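Local coordinates for protein prolyl 4-hydroxylase (Phytophthora capsici LT1534, PDB 6IUQ) that probably hydroxylates proline residues of protein substrates at the 4-position, as an iron(II)- and 2-oxoglutarate-dependent dioxygenase built on a double-stranded beta-helix core, at residues L270-Y275 with K300-H305; E27-L32 with T125-Y130. All coordinates share one frame; numbering follows the deposited sequence.

Interaction 1. Residues L270-Y275 with K300-H305; sequences LSRGVY and KSHETH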
loop_
_atom_site.group_PDB
_atom_site.type_symbol
_atom_site.label_atom_id
_atom_site.label_comp_id
_atom_site.label_asym_id
_atom_site.label_seq_id
_atom_site.Cartn_x
_atom_site.Cartn_y
_atom_site.Cartn_z
ATOM N N LEU A 270 -14.395 -5.600 -9.575
ATOM C CA LEU A 270 -15.211 -6.631 -8.950
ATOM C C LEU A 270 -15.126 -6.589 -7.451
ATOM O O LEU A 270 -15.929 -7.231 -6.771
ATOM C CB LEU A 270 -14.787 -8.015 -9.423
ATOM C CG LEU A 270 -14.670 -8.241 -10.926
ATOM C CD1 LEU A 270 -13.971 -9.568 -11.163
ATOM C CD2 LEU A 270 -16.029 -8.230 -11.572
ATOM N N SER A 271 -14.163 -5.828 -6.934
ATOM C CA SER A 271 -13.824 -5.896 -5.509
ATOM C C SER A 271 -14.938 -5.396 -4.597
ATOM O O SER A 271 -15.132 -5.937 -3.509
ATOM C CB SER A 271 -12.539 -5.108 -5.218
ATOM O OG SER A 271 -12.735 -3.720 -5.448
ATOM N N ARG A 272 -15.665 -4.366 -5.023
ATOM C CA ARG A 272 -16.698 -3.820 -4.146
ATOM C C ARG A 272 -17.824 -4.835 -3.997
ATOM O O ARG A 272 -18.379 -4.994 -2.911
ATOM C CB ARG A 272 -17.228 -2.481 -4.666
ATOM C CG ARG A 272 -18.176 -1.788 -3.689
ATOM C CD ARG A 272 -18.575 -0.410 -4.185
ATOM N NE ARG A 272 -17.431 0.495 -4.314
ATOM C CZ ARG A 272 -16.987 1.289 -3.347
ATOM N NH1 ARG A 272 -17.578 1.299 -2.147
ATOM N NH2 ARG A 272 -15.940 2.074 -3.578
ATOM N N GLY A 273 -18.133 -5.549 -5.074
ATOM C CA GLY A 273 -19.068 -6.666 -5.021
ATOM C C GLY A 273 -18.555 -7.835 -4.201
ATOM O O GLY A 273 -19.219 -8.310 -3.292
ATOM N N VAL A 274 -17.348 -8.303 -4.494
ATOM C CA VAL A 274 -16.833 -9.451 -3.759
ATOM C C VAL A 274 -16.635 -9.111 -2.275
ATOM O O VAL A 274 -16.936 -9.914 -1.399
ATOM C CB VAL A 274 -15.522 -9.962 -4.376
ATOM C CG1 VAL A 274 -14.952 -11.090 -3.538
ATOM C CG2 VAL A 274 -15.745 -10.406 -5.816
ATOM N N TYR A 275 -16.174 -7.904 -1.976
ATOM C CA TYR A 275 -15.902 -7.546 -0.586
ATOM C C TYR A 275 -16.882 -6.506 -0.032
ATOM O O TYR A 275 -16.508 -5.682 0.793
ATOM C CB TYR A 275 -14.465 -7.026 -0.458
ATOM C CG TYR A 275 -13.425 -8.098 -0.686
ATOM C CD1 TYR A 275 -13.116 -8.538 -1.965
ATOM C CD2 TYR A 275 -12.771 -8.681 0.379
ATOM C CE1 TYR A 275 -12.179 -9.540 -2.174
ATOM C CE2 TYR A 275 -11.828 -9.666 0.189
ATOM C CZ TYR A 275 -11.536 -10.093 -1.091
ATOM O OH TYR A 275 -10.602 -11.071 -1.278
ATOM N N LYS A 300 -23.467 6.826 -0.247
ATOM C CA LYS A 300 -24.462 6.776 -1.315
ATOM C C LYS A 300 -23.818 6.224 -2.584
ATOM O O LYS A 300 -24.447 5.520 -3.356
ATOM C CB LYS A 300 -25.063 8.157 -1.574
ATOM C CG LYS A 300 -26.117 8.559 -0.581
ATOM C CD LYS A 300 -27.331 7.647 -0.662
ATOM C CE LYS A 300 -28.031 7.542 0.694
ATOM N NZ LYS A 300 -29.232 6.652 0.663
ATOM N N SER A 301 -22.545 6.541 -2.775
ATOM C CA SER A 301 -21.806 6.085 -3.941
ATOM C C SER A 301 -21.674 4.563 -3.912
ATOM O O SER A 301 -21.897 3.882 -4.913
ATOM C CB SER A 301 -20.440 6.773 -3.988
ATOM O OG SER A 301 -19.689 6.300 -5.073
ATOM N N HIS A 302 -21.356 4.024 -2.740
ATOM C CA HIS A 302 -21.253 2.574 -2.549
ATOM C C HIS A 302 -22.596 1.890 -2.794
ATOM O O HIS A 302 -22.720 0.916 -3.557
ATOM C CB HIS A 302 -20.759 2.287 -1.132
ATOM C CG HIS A 302 -20.947 0.874 -0.696
ATOM N ND1 HIS A 302 -19.941 -0.069 -0.768
ATOM C CD2 HIS A 302 -22.022 0.238 -0.165
ATOM C CE1 HIS A 302 -20.389 -1.224 -0.301
ATOM N NE2 HIS A 302 -21.648 -1.063 0.072
ATOM N N GLU A 303 -23.600 2.420 -2.117
ATOM C CA GLU A 303 -24.976 1.973 -2.222
ATOM C C GLU A 303 -25.455 1.890 -3.671
ATOM O O GLU A 303 -26.045 0.893 -4.091
ATOM C CB GLU A 303 -25.833 2.936 -1.411
ATOM C CG GLU A 303 -27.289 2.666 -1.341
ATOM C CD GLU A 303 -27.940 3.621 -0.358
ATOM O OE1 GLU A 303 -28.748 4.473 -0.798
ATOM O OE2 GLU A 303 -27.605 3.535 0.849
ATOM N N THR A 304 -25.187 2.940 -4.436
ATOM C CA THR A 304 -25.519 2.976 -5.860
ATOM C C THR A 304 -24.750 1.940 -6.694
ATOM O O THR A 304 -25.328 1.284 -7.559
ATOM C CB THR A 304 -25.241 4.370 -6.437
ATOM O OG1 THR A 304 -26.063 5.335 -5.768
ATOM C CG2 THR A 304 -25.538 4.404 -7.916
ATOM N N HIS A 305 -23.449 1.806 -6.440
ATOM C CA HIS A 305 -22.623 0.837 -7.155
ATOM C C HIS A 305 -23.096 -0.593 -6.896
ATOM O O HIS A 305 -23.221 -1.402 -7.817
ATOM C CB HIS A 305 -21.156 0.992 -6.755
ATOM C CG HIS A 305 -20.230 0.072 -7.491
ATOM N ND1 HIS A 305 -20.256 -1.300 -7.332
ATOM C CD2 HIS A 305 -19.244 0.325 -8.385
ATOM C CE1 HIS A 305 -19.333 -1.851 -8.100
ATOM N NE2 HIS A 305 -18.707 -0.888 -8.752
#
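Arg-272 NH1 donates to His-302 ND1 over 3.1 Å, in a contact that shows how one long side chain can join two helices; the nearest CA atoms, those of Arg-272 and His-302, are 8.0 Å from each other. The N-H...N angle is 154°. The bond lies almost in the plane of both groups, entering the imidazole at its edge and leaving the guanidinium at its edge, although the two planes stand 73° apart. Because ND1 accepts, any proton on the neutral His-302 ring would sit on NE2. The extended first two torsions of Arg-272 carry CD over one face of the His-305 ring, and the bend at chi3 (-62°) then directs the guanidinium to His-302. Arg-272 CD lies 4.0 Å from the centroid of the His-305 ring, a CH-pi contact, and NE passes over the same ring nearer its rim. His-302 also touches the aliphatic stem, while His-305 ND1 is buried here without a polar partner. The short helix 271-274 meets helix 296-311 here, and helix 276-287 completes the surroundings: Tyr-279 touches both Arg-272 and His-302, while Leu-283 packs on His-302. Leu-270 packs on Leu-315, Phe-318 and Ile-319 of helix 313-328.

Interaction 2. Residues E27-L32 with T125-Y130; sequences EVCDQL and THLPQY
Cys-29 and His-126 meet through their beta carbons, CB to CB at 3.7 Å, in a contact that illustrates how a helix can be seated on the end of another by apolar and sulfur packing. The backbones come close here, with the CA atoms of these two residues 6.5 Å apart.

The apolar part centres on Leu-127, the first residue to leave helical geometry after helix 118-126. Leu-127 CD1 touches two residues one turn apart on helix 26-35, 4.0 Å from Cys-29 CB and 4.2 Å from Leu-32 CD2. Leu-127 CD1 also rests 3.9 Å from Cys-29 O, a van der Waals approach to the helix backbone. On its own side, Leu-127 CB sits over the centre of the Tyr-130 ring, and Leu-123 of helix 118-126 touches both Cys-29 and Leu-32.

The sulfur part involves His-126. With SG anti to the carbonyl carbon (chi1 -70°), Cys-29 brings its sulfur to 3.8 Å from both His-126 CD2 and His-126 CB. Cys-29 SG lies 4.7 Å from the centroid of the His-126 ring and 70° off the ring normal, an oblique sulfur-aromatic approach.

Hydrogen bonds lie beside the apolar contact: Tyr-130 OH bonds to Asp-33 OD1 and Gln-209 NE2, and Gln-209 NE2 also bonds to Leu-32 O, which places the contact against strand 204-209. Between the two segments themselves, cohesion probably rests largely on van der Waals packing and the burial of Cys-29, Leu-32 and Leu-127.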
loop_
_atom_site.group_PDB
_atom_site.type_symbol
_atom_site.label_atom_id
_atom_site.label_comp_id
_atom_site.label_asym_id
_atom_site.label_seq_id
_atom_site.Cartn_x
_atom_site.Cartn_y
_atom_site.Cartn_z
ATOM N N GLU A 27 14.325 -13.202 -3.359
ATOM C CA GLU A 27 13.245 -13.918 -2.689
ATOM C C GLU A 27 12.090 -12.995 -2.312
ATOM O O GLU A 27 10.915 -13.335 -2.490
ATOM C CB GLU A 27 13.778 -14.622 -1.441
ATOM C CG GLU A 27 15.020 -15.495 -1.710
ATOM C CD GLU A 27 16.340 -14.761 -1.446
ATOM O OE1 GLU A 27 16.830 -14.829 -0.291
ATOM O OE2 GLU A 27 16.890 -14.134 -2.384
ATOM N N VAL A 28 12.443 -11.830 -1.778
ATOM C CA VAL A 28 11.476 -10.810 -1.425
ATOM C C VAL A 28 10.703 -10.385 -2.684
ATOM O O VAL A 28 9.471 -10.349 -2.690
ATOM C CB VAL A 28 12.182 -9.601 -0.736
ATOM C CG1 VAL A 28 11.351 -8.312 -0.834
ATOM C CG2 VAL A 28 12.490 -9.934 0.726
ATOM N N CYS A 29 11.421 -10.128 -3.768
ATOM C CA CYS A 29 10.779 -9.729 -5.014
ATOM C C CYS A 29 9.913 -10.836 -5.596
ATOM O O CYS A 29 8.846 -10.552 -6.138
ATOM C CB CYS A 29 11.820 -9.277 -6.038
ATOM S SG CYS A 29 12.591 -7.696 -5.579
ATOM N N ASP A 30 10.343 -12.090 -5.483
ATOM C CA ASP A 30 9.528 -13.197 -5.984
ATOM C C ASP A 30 8.227 -13.305 -5.193
ATOM O O ASP A 30 7.184 -13.645 -5.755
ATOM C CB ASP A 30 10.270 -14.535 -5.914
ATOM C CG ASP A 30 11.423 -14.623 -6.904
ATOM O OD1 ASP A 30 11.471 -13.817 -7.871
ATOM O OD2 ASP A 30 12.287 -15.517 -6.704
ATOM N N GLN A 31 8.286 -13.028 -3.893
ATOM C CA GLN A 31 7.078 -13.073 -3.076
ATOM C C GLN A 31 6.133 -11.929 -3.424
ATOM O O GLN A 31 4.922 -12.121 -3.519
ATOM C CB GLN A 31 7.402 -13.028 -1.588
ATOM C CG GLN A 31 6.219 -13.538 -0.761
ATOM C CD GLN A 31 6.363 -13.331 0.732
ATOM O OE1 GLN A 31 7.281 -13.880 1.366
ATOM N NE2 GLN A 31 5.436 -12.549 1.316
ATOM N N LEU A 32 6.695 -10.735 -3.604
ATOM C CA LEU A 32 5.906 -9.578 -3.986
ATOM C C LEU A 32 5.157 -9.881 -5.274
ATOM O O LEU A 32 3.944 -9.674 -5.382
ATOM C CB LEU A 32 6.805 -8.350 -4.152
ATOM C CG LEU A 32 6.172 -7.156 -4.863
ATOM C CD1 LEU A 32 4.994 -6.622 -4.043
ATOM C CD2 LEU A 32 7.212 -6.053 -5.116
ATOM N N THR A 125 15.969 -4.808 -11.186
ATOM C CA THR A 125 16.822 -5.953 -11.471
ATOM C C THR A 125 15.995 -7.243 -11.438
ATOM O O THR A 125 16.043 -8.037 -12.371
ATOM C CB THR A 125 17.996 -6.078 -10.465
ATOM O OG1 THR A 125 18.936 -5.020 -10.673
ATOM C CG2 THR A 125 18.713 -7.415 -10.635
ATOM N N HIS A 126 15.235 -7.451 -10.363
ATOM C CA HIS A 126 14.523 -8.711 -10.184
ATOM C C HIS A 126 13.161 -8.744 -10.862
ATOM O O HIS A 126 12.670 -9.822 -11.185
ATOM C CB HIS A 126 14.357 -9.018 -8.700
ATOM C CG HIS A 126 15.649 -9.056 -7.948
ATOM N ND1 HIS A 126 16.688 -9.894 -8.294
ATOM C CD2 HIS A 126 16.078 -8.347 -6.878
ATOM C CE1 HIS A 126 17.700 -9.706 -7.464
ATOM N NE2 HIS A 126 17.354 -8.775 -6.591
ATOM N N LEU A 127 12.559 -7.579 -11.086
ATOM C CA LEU A 127 11.252 -7.500 -11.749
ATOM C C LEU A 127 11.212 -6.497 -12.898
ATOM O O LEU A 127 10.443 -5.538 -12.859
ATOM C CB LEU A 127 10.174 -7.143 -10.735
ATOM C CG LEU A 127 10.052 -8.108 -9.557
ATOM C CD1 LEU A 127 9.211 -7.501 -8.473
ATOM C CD2 LEU A 127 9.477 -9.434 -10.008
ATOM N N PRO A 128 12.014 -6.736 -13.949
ATOM C CA PRO A 128 12.111 -5.799 -15.078
ATOM C C PRO A 128 10.765 -5.546 -15.747
ATOM O O PRO A 128 10.559 -4.492 -16.335
ATOM C CB PRO A 128 13.060 -6.504 -16.062
ATOM C CG PRO A 128 13.649 -7.653 -15.340
ATOM C CD PRO A 128 12.761 -7.984 -14.182
ATOM N N GLN A 129 9.856 -6.508 -15.662
ATOM C CA GLN A 129 8.592 -6.392 -16.376
ATOM C C GLN A 129 7.702 -5.257 -15.856
ATOM O O GLN A 129 6.796 -4.819 -16.567
ATOM C CB GLN A 129 7.828 -7.719 -16.332
ATOM C CG GLN A 129 7.492 -8.263 -14.950
ATOM C CD GLN A 129 8.595 -9.157 -14.378
ATOM O OE1 GLN A 129 9.779 -8.976 -14.660
ATOM N NE2 GLN A 129 8.201 -10.129 -13.583
ATOM N N TYR A 130 7.953 -4.773 -14.637
ATOM C CA TYR A 130 7.109 -3.718 -14.067
ATOM C C TYR A 130 7.428 -2.359 -14.685
ATOM O O TYR A 130 6.640 -1.419 -14.568
ATOM C CB TYR A 130 7.270 -3.607 -12.547
ATOM C CG TYR A 130 6.771 -4.775 -11.723
ATOM C CD1 TYR A 130 6.205 -5.913 -12.313
ATOM C CD2 TYR A 130 6.852 -4.724 -10.333
ATOM C CE1 TYR A 130 5.769 -6.969 -11.535
ATOM C CE2 TYR A 130 6.433 -5.783 -9.555
ATOM C CZ TYR A 130 5.896 -6.892 -10.155
ATOM O OH TYR A 130 5.478 -7.914 -9.352
#

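Interactions 1 and 2 are separate: their centres lie 32 Å apart, their nearest atoms are about 15 Å apart, and they share no helix or strand. Along the chain, both segments of interaction 2 precede those of interaction 1. Interaction 2 joins helices 26-35 and 118-126 in the N-terminal part, with helix 26-35 also packed on strand 37-40 at an edge of the six-stranded sheet. Interaction 1 belongs to the C-terminal helices that follow the last core strand, 224-232. The iron ion, bound by His-156, Asp-158 and His-215, is about 13 Å from the Arg-272 side chain and about 14 Å from that of Leu-32; neither contact supplies a ligand.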